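Local coordinates for protein glycogen synthase (Cyanobacterium sp. CLg1, PDB 6GNF) that belongs to the starch and bacterial glycogen synthase family of two-domain, GT-B-type glycosyltransferases and holds adenosine-5'-diphosphate and a glycan in its pockets, at residues Trp72-Ile77 with Leu148-Gly153; Thr60-Phe65 with His101-His106; Ile350-Phe355 with Asn379-Ile384. All coordinates share one frame; numbering follows the deposited sequence.

The three contacts sample both halves of a two-domain GT-B fold. Interactions 1 and 2 lie in the N-terminal domain, their centres about 11 Å apart, and both reach its mixed sheet: interaction 2 pairs strands 57-63 and 99-105 inside it, while interaction 1 lays the end of helix 146-149 and the loop after it against its edge strand, 72-82. Their segments alternate along the chain, and they touch where Val150 CG1 packs on Ile102 CD1 at 3.6 Å. Interaction 3 comes later in sequence, in the parallel sheet of the C-terminal domain, about 50 Å from interaction 1 and 40 Å from interaction 2 between centres. Each domain thus has its own sheet core, with the bound ligands lying between them.

Interaction 1 (Trp72-Ile77 with Leu148-Gly153); sequences WDTEII and LLVPLG
Ile76 reaches across from the edge strand to Leu149, Val150 and Pro151, and most of the contact can be read along its side chain. CB is directed at the opposite segment. From it the CG2 branch stands anti to the backbone N and meets one methyl of Leu149, Ile76 CG2 to Leu149 CD1, at 3.8 Å. The other branch leaves CB beside the backbone N (chi1 -60°) and runs on extended through CG1, carrying CD1 into the bend where the chain turns out of its helix. There Ile76 CD1 lies 3.5 Å from the carbonyl oxygen Leu149 O, 3.9 Å from Val150 CG2 and 4.1 Å from Pro151 CD. The setting is the edge of the N-terminal domain's sheet: strand 72-82 is the outermost strand on this side, and the chain facing it gives up its helical course at Val150, just past helix 146-149. Immediately before Ile76 the strand carries two overlapping side-chain turns. Asp73 OD1 accepts from Glu75 N at 2.7 Å in an Asx turn, and Thr74 OG1 accepts from Ile76 N at 3.1 Å in an ST turn. The same hydroxyl is hydrogen-bonded to Tyr91 O on strand 85-96, which ties the turn to the neighbouring strand. On its other branch, Thr74 CG2 approaches Val150 CG1 only loosely, at 4.5 Å.

Interaction 2 (Thr60-Phe65 with His101-His106); sequences TVAPRF and HIWVDH. With SO4 (sulfate ion), chain G.
Arg64 presents the edge of its guanidinium to Asp105 and to a sulfate ion, probably from the crystallisation liquor. Arg64 NH1 lies 2.9 Å from Asp105 OD1 in a salt bridge; the acceptor is in the guanidinium plane, yet the carboxylate is met from above its own plane, the two groups being turned 70° apart. NH1 also donates almost straight (175°) to O2 of the sulfate, and NH2 to its O4. An extended Arg64 chain, with CG anti to the backbone N (chi1 -173°), runs alongside Asp105 to this point, while Phe92 makes a cation-pi contact with the arginine. The His101 ring likewise works at its edge, ND1 sharing a 2.9 Å hydrogen bond with Thr60 OG1. Over one face of the Trp103 indole, offset toward the rim of the ring, sits a water that donates to Ile102 O at 3.0 Å. Trp103 CZ3 meets Ala62 CB at 4.0 Å. Beneath these groups strands 57-63 and 99-105 pair in parallel, as neighbours in the Rossmann-like sheet of the N-terminal domain. Ile102 N and Val104 N donate to Thr60 O and Ala62 O, and Ala62 N and Arg64 N donate back to Ile102 O and Val104 O. On the other face Val61 CG1 packs 3.7 Å from Val104 CG2, under helix 132-144. Arg90 binds both Asp105 OD2 and the sulfate, an arrangement in which the carboxylate probably remains ionised, the two arginines being shared between it and the sulfate.

Interaction 3 (Ile350-Phe355 with Asn379-Ile384); sequences IPLFGF and NCQVVI
Gln381, which buries more surface here than any other residue of the two segments, crosses Ile350 at about a right angle and lies against Leu352. Its chain leaves CB beside the backbone N (chi1 -73°) and then extends, so that Gln381 CG passes 3.8 Å from Ile350 CG2 and OE1 comes to 3.4 Å from the methyl Leu352 CD1. The amide finds its polar partners beyond the sheet: NE2 donates to Thr345 O, and OE1 accepts from Gln339 NE2 of helix 327-341. Phe353, on the opposite face, turns its ring edge to the residue just before the second strand, Phe353 CE1 meeting Cys380 CB at 3.9 Å. The Cys380 sulfur stands beside the same ring, SG 5.0 Å from the centroid and 64° off the normal, an oblique sulfur-aromatic contact, while Tyr426 of strand 426-429 stacks on the phenyl group. Val383, back on the Gln381 face, packs its CG2 4.1 Å from Leu352 CD2. The two backbones belong to parallel neighbours, strands 352-356 and 381-385, joined through helices 365-370 and 372-375 in a beta-alpha-beta crossover of the C-terminal Rossmann-like domain. Gln381 N and Val383 N donate to Pro351 O and Phe353 O; Phe353 N and Phe355 N donate to Gln381 O and Val383 O, the Phe353 N bond nearly straight at 176°. Near the strand's end the Phe355 side chain comes to about 7 Å from the bound adenosine-5'-diphosphate. One buried amide is thus admitted to an apolar sheet core, and its two outside partners probably fix which way round it lies.

Interaction 1 (Trp72-Ile77 with Leu148-Gly153)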
# COMPACT_ATOMS: atom_id res chain seq x y z
N TRP A 72 -14.96 -10.96 18.61
CA TRP A 72 -16.25 -11.21 19.25
C TRP A 72 -17.23 -10.07 18.97
O TRP A 72 -16.86 -8.91 18.79
CB TRP A 72 -16.08 -11.43 20.76
CG TRP A 72 -15.64 -10.20 21.55
CD1 TRP A 72 -16.46 -9.21 22.07
CD2 TRP A 72 -14.30 -9.83 21.91
NE1 TRP A 72 -15.69 -8.26 22.72
CE2 TRP A 72 -14.37 -8.62 22.64
CE3 TRP A 72 -13.04 -10.41 21.69
CZ2 TRP A 72 -13.23 -7.98 23.14
CZ3 TRP A 72 -11.91 -9.77 22.19
CH2 TRP A 72 -12.01 -8.56 22.91
N ASP A 73 -18.51 -10.39 18.98
CA ASP A 73 -19.57 -9.39 18.83
C ASP A 73 -19.68 -8.58 20.12
O ASP A 73 -19.94 -9.12 21.17
CB ASP A 73 -20.90 -10.10 18.52
CG ASP A 73 -22.04 -9.12 18.22
OD1 ASP A 73 -21.90 -7.91 18.42
OD2 ASP A 73 -23.14 -9.56 17.78
N THR A 74 -19.54 -7.26 20.02
CA THR A 74 -19.62 -6.39 21.19
C THR A 74 -21.05 -6.14 21.62
O THR A 74 -21.30 -5.61 22.70
CB THR A 74 -19.01 -5.02 20.91
OG1 THR A 74 -19.83 -4.33 19.98
CG2 THR A 74 -17.56 -5.15 20.41
N GLU A 75 -22.02 -6.49 20.77
CA GLU A 75 -23.45 -6.24 20.98
C GLU A 75 -23.84 -4.78 20.82
O GLU A 75 -24.99 -4.39 21.01
CB GLU A 75 -23.93 -6.78 22.33
CG GLU A 75 -23.73 -8.29 22.45
CD GLU A 75 -24.81 -9.09 21.71
OE1 GLU A 75 -24.64 -10.32 21.60
OE2 GLU A 75 -25.82 -8.49 21.24
N ILE A 76 -22.89 -3.95 20.42
CA ILE A 76 -23.17 -2.55 20.15
C ILE A 76 -23.74 -2.43 18.74
O ILE A 76 -23.25 -3.06 17.81
CB ILE A 76 -21.88 -1.72 20.23
CG1 ILE A 76 -21.27 -1.82 21.63
CG2 ILE A 76 -22.16 -0.26 19.89
CD1 ILE A 76 -19.81 -1.41 21.71
N ILE A 77 -24.78 -1.61 18.59
CA ILE A 77 -25.31 -1.24 17.28
C ILE A 77 -25.31 0.26 17.16
O ILE A 77 -25.53 0.97 18.14
CB ILE A 77 -26.74 -1.77 17.04
CG1 ILE A 77 -27.73 -1.11 18.00
CG2 ILE A 77 -26.76 -3.28 17.15
CD1 ILE A 77 -29.10 -1.75 18.01
N LEU A 148 -16.27 6.47 21.14
CA LEU A 148 -17.29 6.80 22.13
C LEU A 148 -17.99 5.57 22.71
O LEU A 148 -18.49 5.62 23.82
CB LEU A 148 -18.34 7.73 21.52
CG LEU A 148 -17.82 9.01 20.86
CD1 LEU A 148 -18.97 9.75 20.18
CD2 LEU A 148 -17.14 9.91 21.87
N LEU A 149 -17.99 4.46 21.96
CA LEU A 149 -18.87 3.32 22.26
C LEU A 149 -18.17 2.03 22.65
O LEU A 149 -18.65 1.30 23.53
CB LEU A 149 -19.75 3.02 21.05
CG LEU A 149 -20.88 3.97 20.67
CD1 LEU A 149 -21.61 3.48 19.43
CD2 LEU A 149 -21.84 4.23 21.82
N VAL A 150 -17.03 1.75 22.03
CA VAL A 150 -16.43 0.41 22.14
C VAL A 150 -15.38 0.33 23.25
O VAL A 150 -14.31 0.93 23.14
CB VAL A 150 -15.81 -0.01 20.79
CG1 VAL A 150 -15.20 -1.40 20.88
CG2 VAL A 150 -16.86 0.03 19.68
N PRO A 151 -15.63 -0.48 24.29
CA PRO A 151 -14.63 -0.62 25.35
C PRO A 151 -13.42 -1.40 24.86
O PRO A 151 -13.55 -2.48 24.28
CB PRO A 151 -15.36 -1.40 26.44
CG PRO A 151 -16.43 -2.15 25.73
CD PRO A 151 -16.83 -1.31 24.55
N LEU A 152 -12.24 -0.88 25.15
CA LEU A 152 -11.01 -1.38 24.58
C LEU A 152 -10.23 -2.21 25.60
O LEU A 152 -10.63 -2.38 26.74
CB LEU A 152 -10.15 -0.21 24.10
CG LEU A 152 -10.79 0.72 23.08
CD1 LEU A 152 -9.85 1.86 22.72
CD2 LEU A 152 -11.20 -0.03 21.82
N GLY A 153 -9.13 -2.78 25.14
CA GLY A 153 -8.28 -3.60 25.97
C GLY A 153 -8.70 -5.05 25.94
O GLY A 153 -9.68 -5.42 25.27

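Interaction 2 (Thr60-Phe65 with His101-His106)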
# COMPACT_ATOMS: atom_id res chain seq x y z
N THR A 60 -7.58 0.07 15.55
CA THR A 60 -7.86 0.18 14.13
C THR A 60 -9.34 -0.08 13.94
O THR A 60 -9.98 -0.82 14.71
CB THR A 60 -7.07 -0.83 13.28
OG1 THR A 60 -7.56 -2.15 13.55
CG2 THR A 60 -5.57 -0.72 13.56
N VAL A 61 -9.91 0.58 12.93
CA VAL A 61 -11.29 0.36 12.53
C VAL A 61 -11.30 0.06 11.05
O VAL A 61 -10.75 0.84 10.26
CB VAL A 61 -12.17 1.60 12.78
CG1 VAL A 61 -13.61 1.30 12.41
CG2 VAL A 61 -12.07 2.04 14.22
N ALA A 62 -11.95 -1.04 10.67
CA ALA A 62 -12.03 -1.43 9.28
C ALA A 62 -13.25 -2.29 9.07
O ALA A 62 -13.85 -2.77 10.03
CB ALA A 62 -10.78 -2.19 8.89
N PRO A 63 -13.64 -2.53 7.81
CA PRO A 63 -14.82 -3.36 7.56
C PRO A 63 -14.61 -4.81 7.92
O PRO A 63 -13.50 -5.33 7.79
CB PRO A 63 -15.05 -3.22 6.05
CG PRO A 63 -14.37 -1.94 5.68
CD PRO A 63 -13.16 -1.88 6.57
N ARG A 64 -15.66 -5.48 8.36
CA ARG A 64 -15.62 -6.92 8.63
C ARG A 64 -15.93 -7.68 7.34
O ARG A 64 -17.07 -8.03 7.06
CB ARG A 64 -16.60 -7.29 9.74
CG ARG A 64 -16.53 -8.72 10.22
CD ARG A 64 -17.52 -8.92 11.35
NE ARG A 64 -17.52 -10.28 11.86
CZ ARG A 64 -18.52 -11.15 11.79
NH1 ARG A 64 -19.67 -10.85 11.20
NH2 ARG A 64 -18.36 -12.35 12.31
N PHE A 65 -14.90 -7.91 6.53
CA PHE A 65 -15.06 -8.57 5.24
C PHE A 65 -15.24 -10.06 5.39
O PHE A 65 -15.84 -10.70 4.53
CB PHE A 65 -13.87 -8.29 4.33
CG PHE A 65 -13.80 -6.86 3.85
CD1 PHE A 65 -14.82 -6.32 3.08
CD2 PHE A 65 -12.70 -6.07 4.14
CE1 PHE A 65 -14.76 -5.01 2.64
CE2 PHE A 65 -12.63 -4.76 3.69
CZ PHE A 65 -13.67 -4.24 2.94
N HIS A 101 -8.55 -4.15 17.44
CA HIS A 101 -9.04 -4.13 16.07
C HIS A 101 -10.55 -4.18 16.14
O HIS A 101 -11.13 -5.10 16.73
CB HIS A 101 -8.49 -5.32 15.29
CG HIS A 101 -7.00 -5.38 15.29
ND1 HIS A 101 -6.22 -4.39 14.73
CD2 HIS A 101 -6.15 -6.28 15.81
CE1 HIS A 101 -4.95 -4.71 14.89
NE2 HIS A 101 -4.88 -5.85 15.54
N ILE A 102 -11.18 -3.12 15.66
CA ILE A 102 -12.62 -3.02 15.63
C ILE A 102 -13.06 -3.24 14.19
O ILE A 102 -12.52 -2.64 13.26
CB ILE A 102 -13.09 -1.62 16.08
CG1 ILE A 102 -12.42 -1.21 17.40
CG2 ILE A 102 -14.61 -1.57 16.16
CD1 ILE A 102 -12.59 -2.21 18.50
N TRP A 103 -14.06 -4.09 14.02
CA TRP A 103 -14.54 -4.45 12.69
C TRP A 103 -15.99 -4.05 12.53
O TRP A 103 -16.86 -4.45 13.32
CB TRP A 103 -14.41 -5.94 12.48
CG TRP A 103 -13.08 -6.49 12.84
CD1 TRP A 103 -12.78 -7.24 13.93
CD2 TRP A 103 -11.85 -6.33 12.11
NE1 TRP A 103 -11.45 -7.58 13.93
CE2 TRP A 103 -10.86 -7.05 12.82
CE3 TRP A 103 -11.51 -5.69 10.93
CZ2 TRP A 103 -9.55 -7.11 12.39
CZ3 TRP A 103 -10.18 -5.75 10.50
CH2 TRP A 103 -9.21 -6.46 11.23
N VAL A 104 -16.27 -3.28 11.49
CA VAL A 104 -17.60 -2.78 11.23
C VAL A 104 -18.36 -3.82 10.42
O VAL A 104 -17.99 -4.14 9.30
CB VAL A 104 -17.54 -1.46 10.45
CG1 VAL A 104 -18.94 -0.90 10.24
CG2 VAL A 104 -16.67 -0.45 11.19
N ASP A 105 -19.44 -4.33 10.99
CA ASP A 105 -20.18 -5.42 10.39
C ASP A 105 -21.47 -4.94 9.72
O ASP A 105 -22.30 -4.27 10.32
CB ASP A 105 -20.53 -6.47 11.44
CG ASP A 105 -21.33 -7.64 10.86
OD1 ASP A 105 -20.81 -8.42 10.03
OD2 ASP A 105 -22.51 -7.78 11.26
N HIS A 106 -21.64 -5.33 8.45
CA HIS A 106 -22.83 -5.03 7.68
C HIS A 106 -22.90 -5.97 6.49
O HIS A 106 -21.87 -6.38 5.97
CB HIS A 106 -22.80 -3.58 7.18
CG HIS A 106 -24.13 -3.07 6.75
ND1 HIS A 106 -24.68 -3.34 5.51
CD2 HIS A 106 -25.04 -2.31 7.40
CE1 HIS A 106 -25.86 -2.77 5.41
NE2 HIS A 106 -26.11 -2.14 6.55
S SO4 G . -22.30 -13.55 12.48
O1 SO4 G . -23.29 -12.82 13.31
O2 SO4 G . -22.01 -12.85 11.20
O3 SO4 G . -22.87 -14.88 12.15
O4 SO4 G . -21.04 -13.73 13.24
O HOH W 1 -9.63 -3.24 12.62
O HOH W 2 -19.67 -7.25 7.79

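Interaction 3 (Ile350-Phe355 with Asn379-Ile384)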
# COMPACT_ATOMS: atom_id res chain seq x y z
N ILE A 350 25.32 -17.72 -11.12
CA ILE A 350 24.55 -16.91 -12.06
C ILE A 350 23.72 -15.91 -11.27
O ILE A 350 22.90 -16.31 -10.45
CB ILE A 350 23.61 -17.77 -12.93
CG1 ILE A 350 24.44 -18.69 -13.83
CG2 ILE A 350 22.71 -16.89 -13.79
CD1 ILE A 350 23.64 -19.82 -14.45
N PRO A 351 23.91 -14.59 -11.53
CA PRO A 351 23.15 -13.60 -10.76
C PRO A 351 21.66 -13.68 -11.05
O PRO A 351 21.26 -13.77 -12.21
CB PRO A 351 23.73 -12.26 -11.26
CG PRO A 351 24.28 -12.55 -12.61
CD PRO A 351 24.75 -13.98 -12.57
N LEU A 352 20.85 -13.66 -9.99
CA LEU A 352 19.41 -13.83 -10.12
C LEU A 352 18.66 -12.59 -9.67
O LEU A 352 18.91 -12.07 -8.58
CB LEU A 352 18.95 -15.04 -9.31
CG LEU A 352 17.53 -15.55 -9.60
CD1 LEU A 352 17.45 -17.05 -9.43
CD2 LEU A 352 16.48 -14.88 -8.74
N PHE A 353 17.74 -12.12 -10.51
CA PHE A 353 16.86 -10.99 -10.22
C PHE A 353 15.45 -11.48 -9.92
O PHE A 353 14.92 -12.33 -10.63
CB PHE A 353 16.79 -10.05 -11.43
CG PHE A 353 18.07 -9.31 -11.71
CD1 PHE A 353 19.07 -9.89 -12.47
CD2 PHE A 353 18.26 -8.03 -11.22
CE1 PHE A 353 20.24 -9.21 -12.73
CE2 PHE A 353 19.44 -7.34 -11.48
CZ PHE A 353 20.43 -7.93 -12.24
N GLY A 354 14.83 -10.93 -8.87
CA GLY A 354 13.48 -11.32 -8.48
C GLY A 354 12.52 -10.14 -8.46
O GLY A 354 12.84 -9.08 -7.93
N PHE A 355 11.33 -10.34 -9.02
CA PHE A 355 10.26 -9.34 -8.97
C PHE A 355 9.04 -9.93 -8.27
O PHE A 355 8.64 -11.06 -8.55
CB PHE A 355 9.88 -8.87 -10.38
CG PHE A 355 8.63 -8.03 -10.42
CD1 PHE A 355 7.38 -8.62 -10.48
CD2 PHE A 355 8.71 -6.64 -10.40
CE1 PHE A 355 6.23 -7.85 -10.51
CE2 PHE A 355 7.57 -5.87 -10.44
CZ PHE A 355 6.32 -6.47 -10.49
N ASN A 379 23.43 -12.50 -19.12
CA ASN A 379 23.81 -13.74 -18.43
C ASN A 379 23.32 -13.77 -16.99
O ASN A 379 24.10 -13.94 -16.05
CB ASN A 379 25.32 -13.96 -18.47
CG ASN A 379 25.85 -14.17 -19.86
OD1 ASN A 379 26.71 -13.43 -20.34
ND2 ASN A 379 25.34 -15.20 -20.54
N CYS A 380 22.02 -13.59 -16.83
CA CYS A 380 21.39 -13.59 -15.51
C CYS A 380 20.11 -14.40 -15.54
O CYS A 380 19.68 -14.86 -16.60
CB CYS A 380 21.08 -12.16 -15.08
SG CYS A 380 19.89 -11.30 -16.15
N GLN A 381 19.51 -14.59 -14.37
CA GLN A 381 18.22 -15.24 -14.27
C GLN A 381 17.20 -14.24 -13.74
O GLN A 381 17.55 -13.32 -13.02
CB GLN A 381 18.31 -16.47 -13.37
CG GLN A 381 19.02 -17.63 -14.05
CD GLN A 381 19.21 -18.84 -13.15
OE1 GLN A 381 18.77 -18.84 -12.00
NE2 GLN A 381 19.86 -19.87 -13.66
N VAL A 382 15.94 -14.42 -14.14
CA VAL A 382 14.85 -13.54 -13.71
C VAL A 382 13.65 -14.36 -13.27
O VAL A 382 13.20 -15.25 -13.99
CB VAL A 382 14.40 -12.58 -14.83
CG1 VAL A 382 13.29 -11.67 -14.33
CG2 VAL A 382 15.57 -11.77 -15.36
N VAL A 383 13.14 -14.05 -12.09
CA VAL A 383 11.93 -14.68 -11.59
C VAL A 383 10.91 -13.59 -11.33
O VAL A 383 11.23 -12.57 -10.73
CB VAL A 383 12.21 -15.47 -10.29
CG1 VAL A 383 10.94 -16.09 -9.76
CG2 VAL A 383 13.26 -16.54 -10.56
N ILE A 384 9.68 -13.81 -11.81
CA ILE A 384 8.62 -12.80 -11.74
C ILE A 384 7.35 -13.37 -11.12
O ILE A 384 6.79 -14.34 -11.64
CB ILE A 384 8.28 -12.26 -13.14
CG1 ILE A 384 9.55 -11.94 -13.94
CG2 ILE A 384 7.42 -11.01 -13.03
CD1 ILE A 384 9.29 -11.72 -15.41